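Local coordinates for protein methylaspartate ammonia-lyase (Citrobacter amalonaticus, PDB 1KKO) that catalyses the reversible, magnesium-dependent anti elimination of ammonia from L-threo-3-methylaspartate to give mesaconate, on a TIM-barrel fold of the enolase superfamily, at residues Q20-N25 against D37-G42; L149-V154 against C371-L376; V163-P168 against A377-R382; N198-K203 against Y240-L245. All coordinates share one frame; numbering follows the deposited sequence.

Contact 1 of 4, residues Q20-N25 against D37-G42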
loop_
_atom_site.group_PDB
_atom_site.type_symbol
_atom_site.label_atom_id
_atom_site.label_comp_id
_atom_site.label_asym_id
_atom_site.label_seq_id
_atom_site.Cartn_x
_atom_site.Cartn_y
_atom_site.Cartn_z
ATOM N N GLN A 20 14.750 1.041 -17.820
ATOM C CA GLN A 20 13.985 1.896 -18.717
ATOM C C GLN A 20 14.561 1.878 -20.121
ATOM O O GLN A 20 13.814 1.891 -21.097
ATOM C CB GLN A 20 13.957 3.337 -18.211
ATOM C CG GLN A 20 12.919 4.180 -18.892
ATOM C CD GLN A 20 12.884 5.586 -18.359
ATOM O OE1 GLN A 20 13.792 6.004 -17.652
ATOM N NE2 GLN A 20 11.839 6.321 -18.701
ATOM N N GLN A 21 15.882 1.833 -20.219
ATOM C CA GLN A 21 16.518 1.844 -21.525
ATOM C C GLN A 21 16.153 0.586 -22.291
ATOM O O GLN A 21 15.809 0.663 -23.468
ATOM C CB GLN A 21 18.028 1.959 -21.405
ATOM C CG GLN A 21 18.723 2.116 -22.750
ATOM C CD GLN A 21 18.292 3.373 -23.473
ATOM O OE1 GLN A 21 17.677 3.313 -24.543
ATOM N NE2 GLN A 21 18.593 4.520 -22.885
ATOM N N ALA A 22 16.229 -0.568 -21.627
ATOM C CA ALA A 22 15.924 -1.841 -22.289
ATOM C C ALA A 22 14.470 -1.883 -22.733
ATOM O O ALA A 22 14.150 -2.426 -23.796
ATOM C CB ALA A 22 16.240 -3.005 -21.385
ATOM N N ILE A 23 13.588 -1.298 -21.933
ATOM C CA ILE A 23 12.182 -1.241 -22.285
ATOM C C ILE A 23 11.979 -0.309 -23.483
ATOM O O ILE A 23 11.238 -0.650 -24.421
ATOM C CB ILE A 23 11.332 -0.838 -21.063
ATOM C CG1 ILE A 23 11.434 -1.940 -20.003
ATOM C CG2 ILE A 23 9.884 -0.610 -21.448
ATOM C CD1 ILE A 23 10.965 -1.522 -18.644
ATOM N N LYS A 24 12.638 0.848 -23.462
ATOM C CA LYS A 24 12.569 1.788 -24.583
ATOM C C LYS A 24 13.105 1.145 -25.848
ATOM O O LYS A 24 12.628 1.435 -26.948
ATOM C CB LYS A 24 13.404 3.033 -24.301
ATOM C CG LYS A 24 12.815 3.966 -23.291
ATOM C CD LYS A 24 13.687 5.188 -23.110
ATOM C CE LYS A 24 13.399 6.227 -24.172
ATOM N NZ LYS A 24 14.070 7.524 -23.880
ATOM N N ASN A 25 14.131 0.319 -25.681
ATOM C CA ASN A 25 14.753 -0.402 -26.793
ATOM C C ASN A 25 13.781 -1.379 -27.454
ATOM O O ASN A 25 14.069 -1.867 -28.536
ATOM C CB ASN A 25 15.985 -1.195 -26.321
ATOM C CG ASN A 25 17.172 -0.314 -25.932
ATOM O OD1 ASN A 25 18.201 -0.808 -25.467
ATOM N ND2 ASN A 25 17.028 0.978 -26.104
ATOM N N ASP A 37 17.878 -9.213 -22.664
ATOM C CA ASP A 37 18.880 -8.834 -21.686
ATOM C C ASP A 37 18.744 -7.366 -21.305
ATOM O O ASP A 37 18.306 -6.539 -22.108
ATOM C CB ASP A 37 20.281 -9.050 -22.268
ATOM C CG ASP A 37 20.572 -10.503 -22.576
ATOM O OD1 ASP A 37 20.030 -11.393 -21.889
ATOM O OD2 ASP A 37 21.332 -10.848 -23.500
ATOM N N PRO A 38 19.110 -7.031 -20.074
ATOM C CA PRO A 38 19.131 -5.636 -19.658
ATOM C C PRO A 38 20.365 -4.979 -20.250
ATOM O O PRO A 38 21.272 -5.697 -20.686
ATOM C CB PRO A 38 19.240 -5.724 -18.132
ATOM C CG PRO A 38 19.922 -6.988 -17.884
ATOM C CD PRO A 38 19.532 -7.936 -18.995
ATOM N N VAL A 39 20.379 -3.651 -20.286
ATOM C CA VAL A 39 21.527 -2.888 -20.792
ATOM C C VAL A 39 22.060 -1.883 -19.767
ATOM O O VAL A 39 23.209 -1.456 -19.851
ATOM C CB VAL A 39 21.193 -2.138 -22.106
ATOM C CG1 VAL A 39 20.849 -3.125 -23.216
ATOM C CG2 VAL A 39 20.074 -1.116 -21.903
ATOM N N THR A 40 21.238 -1.515 -18.790
ATOM C CA THR A 40 21.634 -0.528 -17.793
ATOM C C THR A 40 22.503 -1.162 -16.715
ATOM O O THR A 40 22.187 -2.230 -16.191
ATOM C CB THR A 40 20.383 0.101 -17.177
ATOM O OG1 THR A 40 19.655 0.818 -18.188
ATOM C CG2 THR A 40 20.753 1.162 -16.128
ATOM N N PRO A 41 23.609 -0.500 -16.387
ATOM C CA PRO A 41 24.545 -1.038 -15.397
ATOM C C PRO A 41 23.848 -1.359 -14.082
ATOM O O PRO A 41 23.022 -0.576 -13.625
ATOM C CB PRO A 41 25.564 0.093 -15.193
ATOM C CG PRO A 41 25.333 1.088 -16.264
ATOM C CD PRO A 41 24.026 0.808 -16.913
ATOM N N GLY A 42 24.181 -2.505 -13.506
ATOM C CA GLY A 42 23.608 -2.939 -12.244
ATOM C C GLY A 42 22.493 -3.945 -12.444
ATOM O O GLY A 42 22.323 -4.867 -11.648
HETATM O O HOH W 1 17.638 2.673 -17.768
#

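Contact 2 of 4, residues L149-V154 against C371-L376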
loop_
_atom_site.group_PDB
_atom_site.type_symbol
_atom_site.label_atom_id
_atom_site.label_comp_id
_atom_site.label_asym_id
_atom_site.label_seq_id
_atom_site.Cartn_x
_atom_site.Cartn_y
_atom_site.Cartn_z
ATOM N N LEU A 149 5.893 16.191 16.300
ATOM C CA LEU A 149 5.655 15.461 15.067
ATOM C C LEU A 149 6.786 15.795 14.106
ATOM O O LEU A 149 7.411 16.848 14.212
ATOM C CB LEU A 149 4.345 15.894 14.436
ATOM C CG LEU A 149 3.139 15.869 15.368
ATOM C CD1 LEU A 149 1.883 16.199 14.604
ATOM C CD2 LEU A 149 3.013 14.529 16.069
ATOM N N LYS A 150 7.043 14.925 13.142
ATOM C CA LYS A 150 8.072 15.212 12.153
ATOM C C LYS A 150 7.817 16.558 11.468
ATOM O O LYS A 150 8.749 17.327 11.255
ATOM C CB LYS A 150 8.158 14.086 11.135
ATOM C CG LYS A 150 8.823 12.822 11.694
ATOM C CD LYS A 150 8.931 11.716 10.638
ATOM C CE LYS A 150 7.593 11.065 10.307
ATOM N NZ LYS A 150 6.990 10.386 11.480
ATOM N N THR A 151 6.561 16.860 11.160
ATOM C CA THR A 151 6.233 18.132 10.524
ATOM C C THR A 151 6.711 19.298 11.378
ATOM O O THR A 151 7.204 20.303 10.857
ATOM C CB THR A 151 4.714 18.274 10.312
ATOM O OG1 THR A 151 4.008 18.186 11.549
ATOM C CG2 THR A 151 4.165 17.184 9.552
ATOM N N GLU A 152 6.515 19.187 12.687
ATOM C CA GLU A 152 6.882 20.265 13.612
ATOM C C GLU A 152 8.380 20.460 13.667
ATOM O O GLU A 152 8.865 21.589 13.799
ATOM C CB GLU A 152 6.332 19.971 15.007
ATOM C CG GLU A 152 4.820 20.056 15.072
ATOM C CD GLU A 152 4.284 19.723 16.442
ATOM O OE1 GLU A 152 4.675 18.685 16.995
ATOM O OE2 GLU A 152 3.488 20.517 16.978
ATOM N N VAL A 153 9.139 19.387 13.584
ATOM C CA VAL A 153 10.581 19.511 13.598
ATOM C C VAL A 153 11.018 20.323 12.390
ATOM O O VAL A 153 11.886 21.198 12.505
ATOM C CB VAL A 153 11.275 18.133 13.577
ATOM C CG1 VAL A 153 12.776 18.292 13.421
ATOM C CG2 VAL A 153 10.960 17.344 14.840
ATOM N N VAL A 154 10.424 20.047 11.231
ATOM C CA VAL A 154 10.772 20.770 10.019
ATOM C C VAL A 154 10.393 22.236 10.187
ATOM O O VAL A 154 11.190 23.131 9.915
ATOM C CB VAL A 154 10.099 20.174 8.775
ATOM C CG1 VAL A 154 10.428 21.007 7.539
ATOM C CG2 VAL A 154 10.550 18.741 8.561
ATOM N N CYS A 371 7.332 11.650 3.895
ATOM C CA CYS A 371 7.157 12.716 2.923
ATOM C C CYS A 371 5.923 13.570 3.202
ATOM O O CYS A 371 5.921 14.769 2.895
ATOM C CB CYS A 371 7.095 12.164 1.502
ATOM S SG CYS A 371 8.720 11.673 0.834
ATOM N N VAL A 372 4.863 12.978 3.743
ATOM C CA VAL A 372 3.694 13.765 4.093
ATOM C C VAL A 372 4.054 14.880 5.077
ATOM O O VAL A 372 3.579 16.017 4.963
ATOM C CB VAL A 372 2.573 12.878 4.678
ATOM C CG1 VAL A 372 1.455 13.721 5.280
ATOM C CG2 VAL A 372 2.017 11.977 3.596
ATOM N N HIS A 373 4.909 14.565 6.043
ATOM C CA HIS A 373 5.319 15.562 7.024
ATOM C C HIS A 373 6.174 16.650 6.407
ATOM O O HIS A 373 6.023 17.823 6.734
ATOM C CB HIS A 373 6.024 14.897 8.189
ATOM C CG HIS A 373 5.094 14.098 9.043
ATOM N ND1 HIS A 373 4.646 14.536 10.274
ATOM C CD2 HIS A 373 4.478 12.915 8.808
ATOM C CE1 HIS A 373 3.799 13.644 10.759
ATOM N NE2 HIS A 373 3.690 12.647 9.896
ATOM N N VAL A 374 7.068 16.267 5.512
ATOM C CA VAL A 374 7.857 17.239 4.794
ATOM C C VAL A 374 6.949 18.194 4.035
ATOM O O VAL A 374 7.151 19.404 4.091
ATOM C CB VAL A 374 8.820 16.528 3.864
ATOM C CG1 VAL A 374 9.456 17.496 2.880
ATOM C CG2 VAL A 374 9.883 15.788 4.691
ATOM N N ALA A 375 5.922 17.672 3.371
ATOM C CA ALA A 375 5.026 18.490 2.569
ATOM C C ALA A 375 4.174 19.409 3.419
ATOM O O ALA A 375 3.963 20.576 3.085
ATOM C CB ALA A 375 4.147 17.609 1.702
ATOM N N LEU A 376 3.653 18.905 4.525
ATOM C CA LEU A 376 2.796 19.719 5.369
ATOM C C LEU A 376 3.545 20.922 5.901
ATOM O O LEU A 376 2.944 21.977 6.116
ATOM C CB LEU A 376 2.229 18.900 6.517
ATOM C CG LEU A 376 1.075 17.975 6.139
ATOM C CD1 LEU A 376 0.712 17.098 7.319
ATOM C CD2 LEU A 376 -0.140 18.785 5.672
#

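Contact 3 of 4, residues V163-P168 against A377-R382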
loop_
_atom_site.group_PDB
_atom_site.type_symbol
_atom_site.label_atom_id
_atom_site.label_comp_id
_atom_site.label_asym_id
_atom_site.label_seq_id
_atom_site.Cartn_x
_atom_site.Cartn_y
_atom_site.Cartn_z
ATOM N N VAL A 163 1.047 26.190 9.365
ATOM C CA VAL A 163 -0.414 26.282 9.361
ATOM C C VAL A 163 -0.982 24.964 8.819
ATOM O O VAL A 163 -0.590 24.543 7.732
ATOM C CB VAL A 163 -0.912 27.470 8.494
ATOM C CG1 VAL A 163 -2.428 27.522 8.472
ATOM C CG2 VAL A 163 -0.337 28.786 9.021
ATOM N N PRO A 164 -1.877 24.310 9.566
ATOM C CA PRO A 164 -2.446 23.023 9.139
ATOM C C PRO A 164 -3.348 23.154 7.929
ATOM O O PRO A 164 -4.414 23.764 8.006
ATOM C CB PRO A 164 -3.250 22.563 10.362
ATOM C CG PRO A 164 -2.788 23.393 11.473
ATOM C CD PRO A 164 -2.400 24.711 10.880
ATOM N N GLU A 165 -2.920 22.571 6.816
ATOM C CA GLU A 165 -3.678 22.651 5.579
ATOM C C GLU A 165 -3.274 21.529 4.637
ATOM O O GLU A 165 -2.097 21.218 4.496
ATOM C CB GLU A 165 -3.438 24.005 4.908
ATOM C CG GLU A 165 -4.223 24.231 3.633
ATOM C CD GLU A 165 -4.112 25.659 3.135
ATOM O OE1 GLU A 165 -3.640 26.523 3.901
ATOM O OE2 GLU A 165 -4.494 25.922 1.976
ATOM N N ALA A 166 -4.265 20.938 3.992
ATOM C CA ALA A 166 -4.015 19.855 3.062
ATOM C C ALA A 166 -3.215 20.305 1.857
ATOM O O ALA A 166 -3.214 21.486 1.488
ATOM C CB ALA A 166 -5.319 19.266 2.600
ATOM N N ILE A 167 -2.525 19.342 1.261
ATOM C CA ILE A 167 -1.772 19.524 0.033
ATOM C C ILE A 167 -2.526 18.762 -1.052
ATOM O O ILE A 167 -2.929 17.619 -0.811
ATOM C CB ILE A 167 -0.378 18.877 0.178
ATOM C CG1 ILE A 167 0.435 19.490 1.326
ATOM C CG2 ILE A 167 0.379 18.922 -1.146
ATOM C CD1 ILE A 167 0.805 20.935 1.130
ATOM N N PRO A 168 -2.710 19.331 -2.246
ATOM C CA PRO A 168 -3.345 18.579 -3.327
ATOM C C PRO A 168 -2.576 17.309 -3.673
ATOM O O PRO A 168 -1.361 17.368 -3.827
ATOM C CB PRO A 168 -3.331 19.567 -4.493
ATOM C CG PRO A 168 -3.307 20.899 -3.841
ATOM C CD PRO A 168 -2.411 20.717 -2.658
ATOM N N ALA A 377 4.845 20.766 6.104
ATOM C CA ALA A 377 5.684 21.860 6.572
ATOM C C ALA A 377 6.090 22.810 5.447
ATOM O O ALA A 377 5.953 24.020 5.576
ATOM C CB ALA A 377 6.922 21.322 7.245
ATOM N N ALA A 378 6.573 22.265 4.341
ATOM C CA ALA A 378 7.170 23.071 3.278
ATOM C C ALA A 378 6.190 23.681 2.293
ATOM O O ALA A 378 6.512 24.667 1.639
ATOM C CB ALA A 378 8.231 22.252 2.545
ATOM N N ARG A 379 5.027 23.060 2.128
ATOM C CA ARG A 379 3.939 23.585 1.313
ATOM C C ARG A 379 4.145 23.528 -0.189
ATOM O O ARG A 379 4.038 24.534 -0.883
ATOM C CB ARG A 379 3.613 25.028 1.721
ATOM C CG ARG A 379 3.399 25.212 3.205
ATOM C CD ARG A 379 2.481 24.210 3.806
ATOM N NE ARG A 379 1.208 24.186 3.112
ATOM C CZ ARG A 379 0.225 23.368 3.425
ATOM N NH1 ARG A 379 0.394 22.503 4.425
ATOM N NH2 ARG A 379 -0.922 23.411 2.763
ATOM N N PRO A 380 4.406 22.348 -0.729
ATOM C CA PRO A 380 4.453 22.226 -2.180
ATOM C C PRO A 380 3.030 22.385 -2.729
ATOM O O PRO A 380 2.054 22.270 -1.992
ATOM C CB PRO A 380 4.952 20.793 -2.389
ATOM C CG PRO A 380 4.427 20.065 -1.179
ATOM C CD PRO A 380 4.638 21.054 -0.055
HETATM N N MSE A 381 2.924 22.636 -4.022
HETATM C CA MSE A 381 1.644 22.748 -4.694
HETATM C C MSE A 381 0.942 21.417 -4.945
HETATM O O MSE A 381 -0.269 21.385 -5.120
HETATM C CB MSE A 381 1.892 23.422 -6.042
HETATM C CG MSE A 381 1.354 24.803 -6.092
HETATM SE SE MSE A 381 -0.495 24.680 -6.578
HETATM C CE MSE A 381 -0.356 24.727 -8.466
ATOM N N ARG A 382 1.712 20.330 -4.965
ATOM C CA ARG A 382 1.194 19.031 -5.329
ATOM C C ARG A 382 2.062 17.968 -4.705
ATOM O O ARG A 382 3.254 18.163 -4.554
ATOM C CB ARG A 382 1.270 18.905 -6.849
ATOM C CG ARG A 382 0.599 17.690 -7.464
ATOM C CD ARG A 382 0.328 17.835 -8.950
ATOM N NE ARG A 382 -0.481 19.024 -9.183
ATOM C CZ ARG A 382 -0.630 19.648 -10.339
ATOM N NH1 ARG A 382 -0.074 19.190 -11.445
ATOM N NH2 ARG A 382 -1.346 20.765 -10.380
#

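Contact 4 of 4, residues N198-K203 against Y240-L245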
loop_
_atom_site.group_PDB
_atom_site.type_symbol
_atom_site.label_atom_id
_atom_site.label_comp_id
_atom_site.label_asym_id
_atom_site.label_seq_id
_atom_site.Cartn_x
_atom_site.Cartn_y
_atom_site.Cartn_z
ATOM N N ASN A 198 3.882 6.531 -22.452
ATOM C CA ASN A 198 5.306 6.312 -22.660
ATOM C C ASN A 198 5.665 5.613 -23.979
ATOM O O ASN A 198 6.788 5.123 -24.125
ATOM C CB ASN A 198 5.894 5.534 -21.476
ATOM C CG ASN A 198 5.341 4.125 -21.373
ATOM O OD1 ASN A 198 4.504 3.725 -22.171
ATOM N ND2 ASN A 198 5.798 3.378 -20.375
ATOM N N ASN A 199 4.698 5.575 -24.896
ATOM C CA ASN A 199 4.845 4.965 -26.226
ATOM C C ASN A 199 4.247 5.897 -27.257
ATOM O O ASN A 199 3.138 6.382 -27.076
ATOM C CB ASN A 199 4.128 3.599 -26.323
ATOM C CG ASN A 199 4.254 2.977 -27.695
ATOM O OD1 ASN A 199 3.482 3.281 -28.611
ATOM N ND2 ASN A 199 5.251 2.112 -27.858
ATOM N N VAL A 200 4.962 6.116 -28.360
ATOM C CA VAL A 200 4.438 6.963 -29.421
ATOM C C VAL A 200 3.278 6.335 -30.203
ATOM O O VAL A 200 2.214 6.921 -30.310
ATOM C CB VAL A 200 5.540 7.362 -30.415
ATOM C CG1 VAL A 200 4.925 8.047 -31.619
ATOM C CG2 VAL A 200 6.561 8.277 -29.749
ATOM N N GLU A 201 3.471 5.148 -30.755
ATOM C CA GLU A 201 2.428 4.598 -31.630
ATOM C C GLU A 201 1.118 4.309 -30.904
ATOM O O GLU A 201 0.028 4.622 -31.408
ATOM C CB GLU A 201 2.902 3.325 -32.326
ATOM C CG GLU A 201 3.610 3.553 -33.655
ATOM C CD GLU A 201 2.766 4.301 -34.677
ATOM O OE1 GLU A 201 1.614 3.886 -34.952
ATOM O OE2 GLU A 201 3.259 5.311 -35.204
ATOM N N GLU A 202 1.218 3.758 -29.700
ATOM C CA GLU A 202 0.019 3.267 -29.032
ATOM C C GLU A 202 -0.543 4.120 -27.921
ATOM O O GLU A 202 -1.700 3.948 -27.565
ATOM C CB GLU A 202 0.276 1.879 -28.478
ATOM C CG GLU A 202 0.670 0.875 -29.549
ATOM C CD GLU A 202 -0.137 1.014 -30.833
ATOM O OE1 GLU A 202 -1.351 1.313 -30.772
ATOM O OE2 GLU A 202 0.444 0.818 -31.923
ATOM N N LYS A 203 0.264 5.015 -27.358
ATOM C CA LYS A 203 -0.195 5.810 -26.221
ATOM C C LYS A 203 -0.356 7.285 -26.593
ATOM O O LYS A 203 -1.388 7.879 -26.346
ATOM C CB LYS A 203 0.719 5.564 -25.012
ATOM C CG LYS A 203 0.619 4.103 -24.522
ATOM C CD LYS A 203 1.659 3.717 -23.483
ATOM C CE LYS A 203 1.586 2.222 -23.155
ATOM N NZ LYS A 203 2.610 1.814 -22.169
ATOM N N TYR A 240 6.613 11.258 -20.962
ATOM C CA TYR A 240 7.910 10.604 -21.138
ATOM C C TYR A 240 8.644 10.990 -22.406
ATOM O O TYR A 240 9.245 10.137 -23.072
ATOM C CB TYR A 240 7.731 9.079 -21.070
ATOM C CG TYR A 240 7.377 8.667 -19.675
ATOM C CD1 TYR A 240 6.060 8.658 -19.261
ATOM C CD2 TYR A 240 8.360 8.356 -18.753
ATOM C CE1 TYR A 240 5.717 8.318 -17.976
ATOM C CE2 TYR A 240 8.028 8.005 -17.453
ATOM C CZ TYR A 240 6.705 7.996 -17.076
ATOM O OH TYR A 240 6.360 7.662 -15.786
ATOM N N GLY A 241 8.633 12.282 -22.711
ATOM C CA GLY A 241 9.350 12.818 -23.854
ATOM C C GLY A 241 8.757 12.507 -25.210
ATOM O O GLY A 241 9.329 12.910 -26.229
ATOM N N THR A 242 7.609 11.839 -25.254
ATOM C CA THR A 242 7.086 11.384 -26.550
ATOM C C THR A 242 6.628 12.510 -27.463
ATOM O O THR A 242 6.689 12.366 -28.681
ATOM C CB THR A 242 5.966 10.337 -26.392
ATOM O OG1 THR A 242 4.925 10.864 -25.563
ATOM C CG2 THR A 242 6.484 9.077 -25.691
ATOM N N ILE A 243 6.171 13.624 -26.906
ATOM C CA ILE A 243 5.744 14.743 -27.738
ATOM C C ILE A 243 6.927 15.278 -28.550
ATOM O O ILE A 243 6.790 15.549 -29.745
ATOM C CB ILE A 243 5.055 15.834 -26.883
ATOM C CG1 ILE A 243 3.714 15.304 -26.367
ATOM C CG2 ILE A 243 4.829 17.110 -27.694
ATOM C CD1 ILE A 243 3.009 16.196 -25.365
ATOM N N GLY A 244 8.096 15.383 -27.932
ATOM C CA GLY A 244 9.290 15.814 -28.649
ATOM C C GLY A 244 9.616 14.892 -29.812
ATOM O O GLY A 244 10.053 15.349 -30.880
ATOM N N LEU A 245 9.399 13.595 -29.618
ATOM C CA LEU A 245 9.716 12.621 -30.658
ATOM C C LEU A 245 8.875 12.778 -31.913
ATOM O O LEU A 245 9.395 12.581 -33.016
ATOM C CB LEU A 245 9.559 11.198 -30.130
ATOM C CG LEU A 245 10.536 10.756 -29.046
ATOM C CD1 LEU A 245 10.217 9.347 -28.628
ATOM C CD2 LEU A 245 11.979 10.860 -29.500
#

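Contact 1 of 4, residues Q20-N25 against D37-G42
The segment D37-G42 runs without regular secondary structure past one flank of the short helix 20-24, and the two backbones come nearest at A22 and P38, whose CA atoms lie 5.6 Å apart. No direct hydrogen bond joins the segments, so the evidence for contact is apolar packing plus one water. V39 is the main contributor from its side, and its CG2 methyl does most of the touching. Staggered between the backbone N and the carbonyl carbon (CG1 has chi1 -63°), that methyl reaches the flank of Q21, with V39 CG2 3.6 Å from Q21 CG and 3.7 Å from Q21 CB. It also meets A22, where V39 CG2 is 4.3 Å from A22 CB. N25 approaches the same valine from the opposite direction, its OD1 4.0 Å from V39 CG2. The amide of N25 is tied back weakly to its own helix turn, N25 ND2 donating to Q21 OE1 at 2.9 Å with an N-H...O angle of 128°. The polar link is a bridging water: it accepts from Q21 N at 3.1 Å and donates to T40 OG1 at 2.8 Å. D19, just ahead of the helix, supplies the direct polar grip, because its OD1 bonds both A22 N and T40 OG1 while its OD2 takes V39 N. The contact thus lies at the surface of the N-terminal domain, where helix 20-24 follows strand 3-18 after D19 and the segment D37-G42 leads from strand 33-34 toward strand 47-59.

Contact 2 of 4, residues L149-V154 against C371-L376
H373 and T151 mark the closest point between helices 150-157 and 365-378, whose short pieces here pass 8.0 Å apart at a crossing angle of -42°. Polar contact first: T151 N, in the first turn of its helix, donates to H373 ND1 at 3.1 Å with an N-H...N angle of 138°. The model also places T151 CG2 too near ND1, which leaves the positions of both atoms less certain. A second bond steadies the helix start, since L149 N at the N-cap reaches E152 OE1 at 2.9 Å and 172°, using the anti lone pair of the carboxylate. The CH-pi contact comes from K150, whose chain bends at chi3 and chi4 to bring CE over one face of the imidazole, 4.1 Å from the centroid of the H373 ring. L149 CB comes to the ring edge, 4.3 Å from H373 CE1. Apolar packing continues toward L376, approximately placed because it too rests on T151 CG2, and T405 of helix 392-410 touches T151, H373 and L376. K150 NZ goes on to a salt bridge with D140. The firmer evidence on the buried imidazole is the bond of H373 NE2 to E401 OE2 and the lysine over its face; if the ND1 bond holds, ND1 would be the acceptor and a proton would probably sit on NE2, facing E401.

Contact 3 of 4, residues V163-P168 against A377-R382
One face of the R379 guanidinium carries the delta methyl of I167, CD1, which sits over the centre of the group, 3.4 Å from R379 CZ, while backbone carbonyl oxygens meet its edge. E165 O lies in the guanidinium plane and takes the shortest and straightest of the three bonds, from R379 NH1 at 2.8 Å with an N-H...O angle of 152°. R379 NH2 adds a weak bond to the same oxygen at 3.0 Å and another weak one to A166 O at 3.3 Å. The arginine gets there by bending at chi2 and chi3 (-48° and -55°), which curls it back so that NH1 also reaches L376 O in the last turn of the helix it follows. The carboxylate of E165 stays beyond salt-bridge range, E165 OE1 being 4.3 Å from R379 NH2 and well out of its plane. Farther along, I167 CD1 meets P380 CD at 4.0 Å, and P168 O receives a CA-H...O contact from R382 CA at 3.4 Å. There the segments lead into neighbouring parallel barrel strands, 169-170 and 382-384. R382 NH1 bonds H236 ND1, its side chain about 7 Å from that of magnesium ligand E273. Chemically, a charged side chain is held mainly by neutral carbonyl dipoles, tying the helix 365-378 end to the segment entering the first strand.

Contact 4 of 4, residues N198-K203 against Y240-L245
N198, which packs against Y240, also shares the ammonium group of K203: K203 NZ donates to N198 OD1 at 2.7 Å and makes a salt bridge with D175. Beside it, N199 caps the helix that follows, its OD1 accepting from E202 N at 2.6 Å and a nearly straight 170°. Neither bond crosses the contact, which is held by apolar packing. N198 CB approaches the Y240 ring obliquely, 3.8 Å from CD1. T242 turns CG2 anti to its carbonyl carbon, and this methyl rests against the N198-N199 peptide, 3.9 Å from N198 C; its hydroxyl OG1 goes to V239 O instead. V200 then slides past T242, with V200 CG2 4.0 Å from T242 CB, and the same methyl reaches L245 CD1 at 4.0 Å. The far end of the tyrosine points to the active site, where Y240 OH bonds NE2 of H194, the transition-state stabiliser, while Y240 N bonds OD1 of the magnesium ligand D238. These are the segments following barrel strands 191-194 and 234-238: the starts of helices 200-204 and 242-246 touch beyond the C-terminal ends of those neighbouring strands, and I243 packs against helix 251-260.

In the fold
Contact 1 closes first along the chain, within the N-terminal domain; contacts 2 and 3 then interlock, their segments alternating as 149-154, 163-168, 371-376 and 377-382, and contact 4 falls between those two pairs in sequence. Contacts 2 and 3 share helix 365-378, have centres about 10 Å apart and touch, for instance where V154 meets A377. Together they join helix 150-157 and the segment leading into the first barrel strand, 169-170, to helix 365-378, which precedes the eighth strand. Contacts 1 and 4, with centres about 18 Å apart, meet where Q20 packs on Y240, bringing the N-terminal domain against the barrel loops beside the active site. About 36 Å separates the centres of contacts 2 and 4, on opposite sides of the chain's centre.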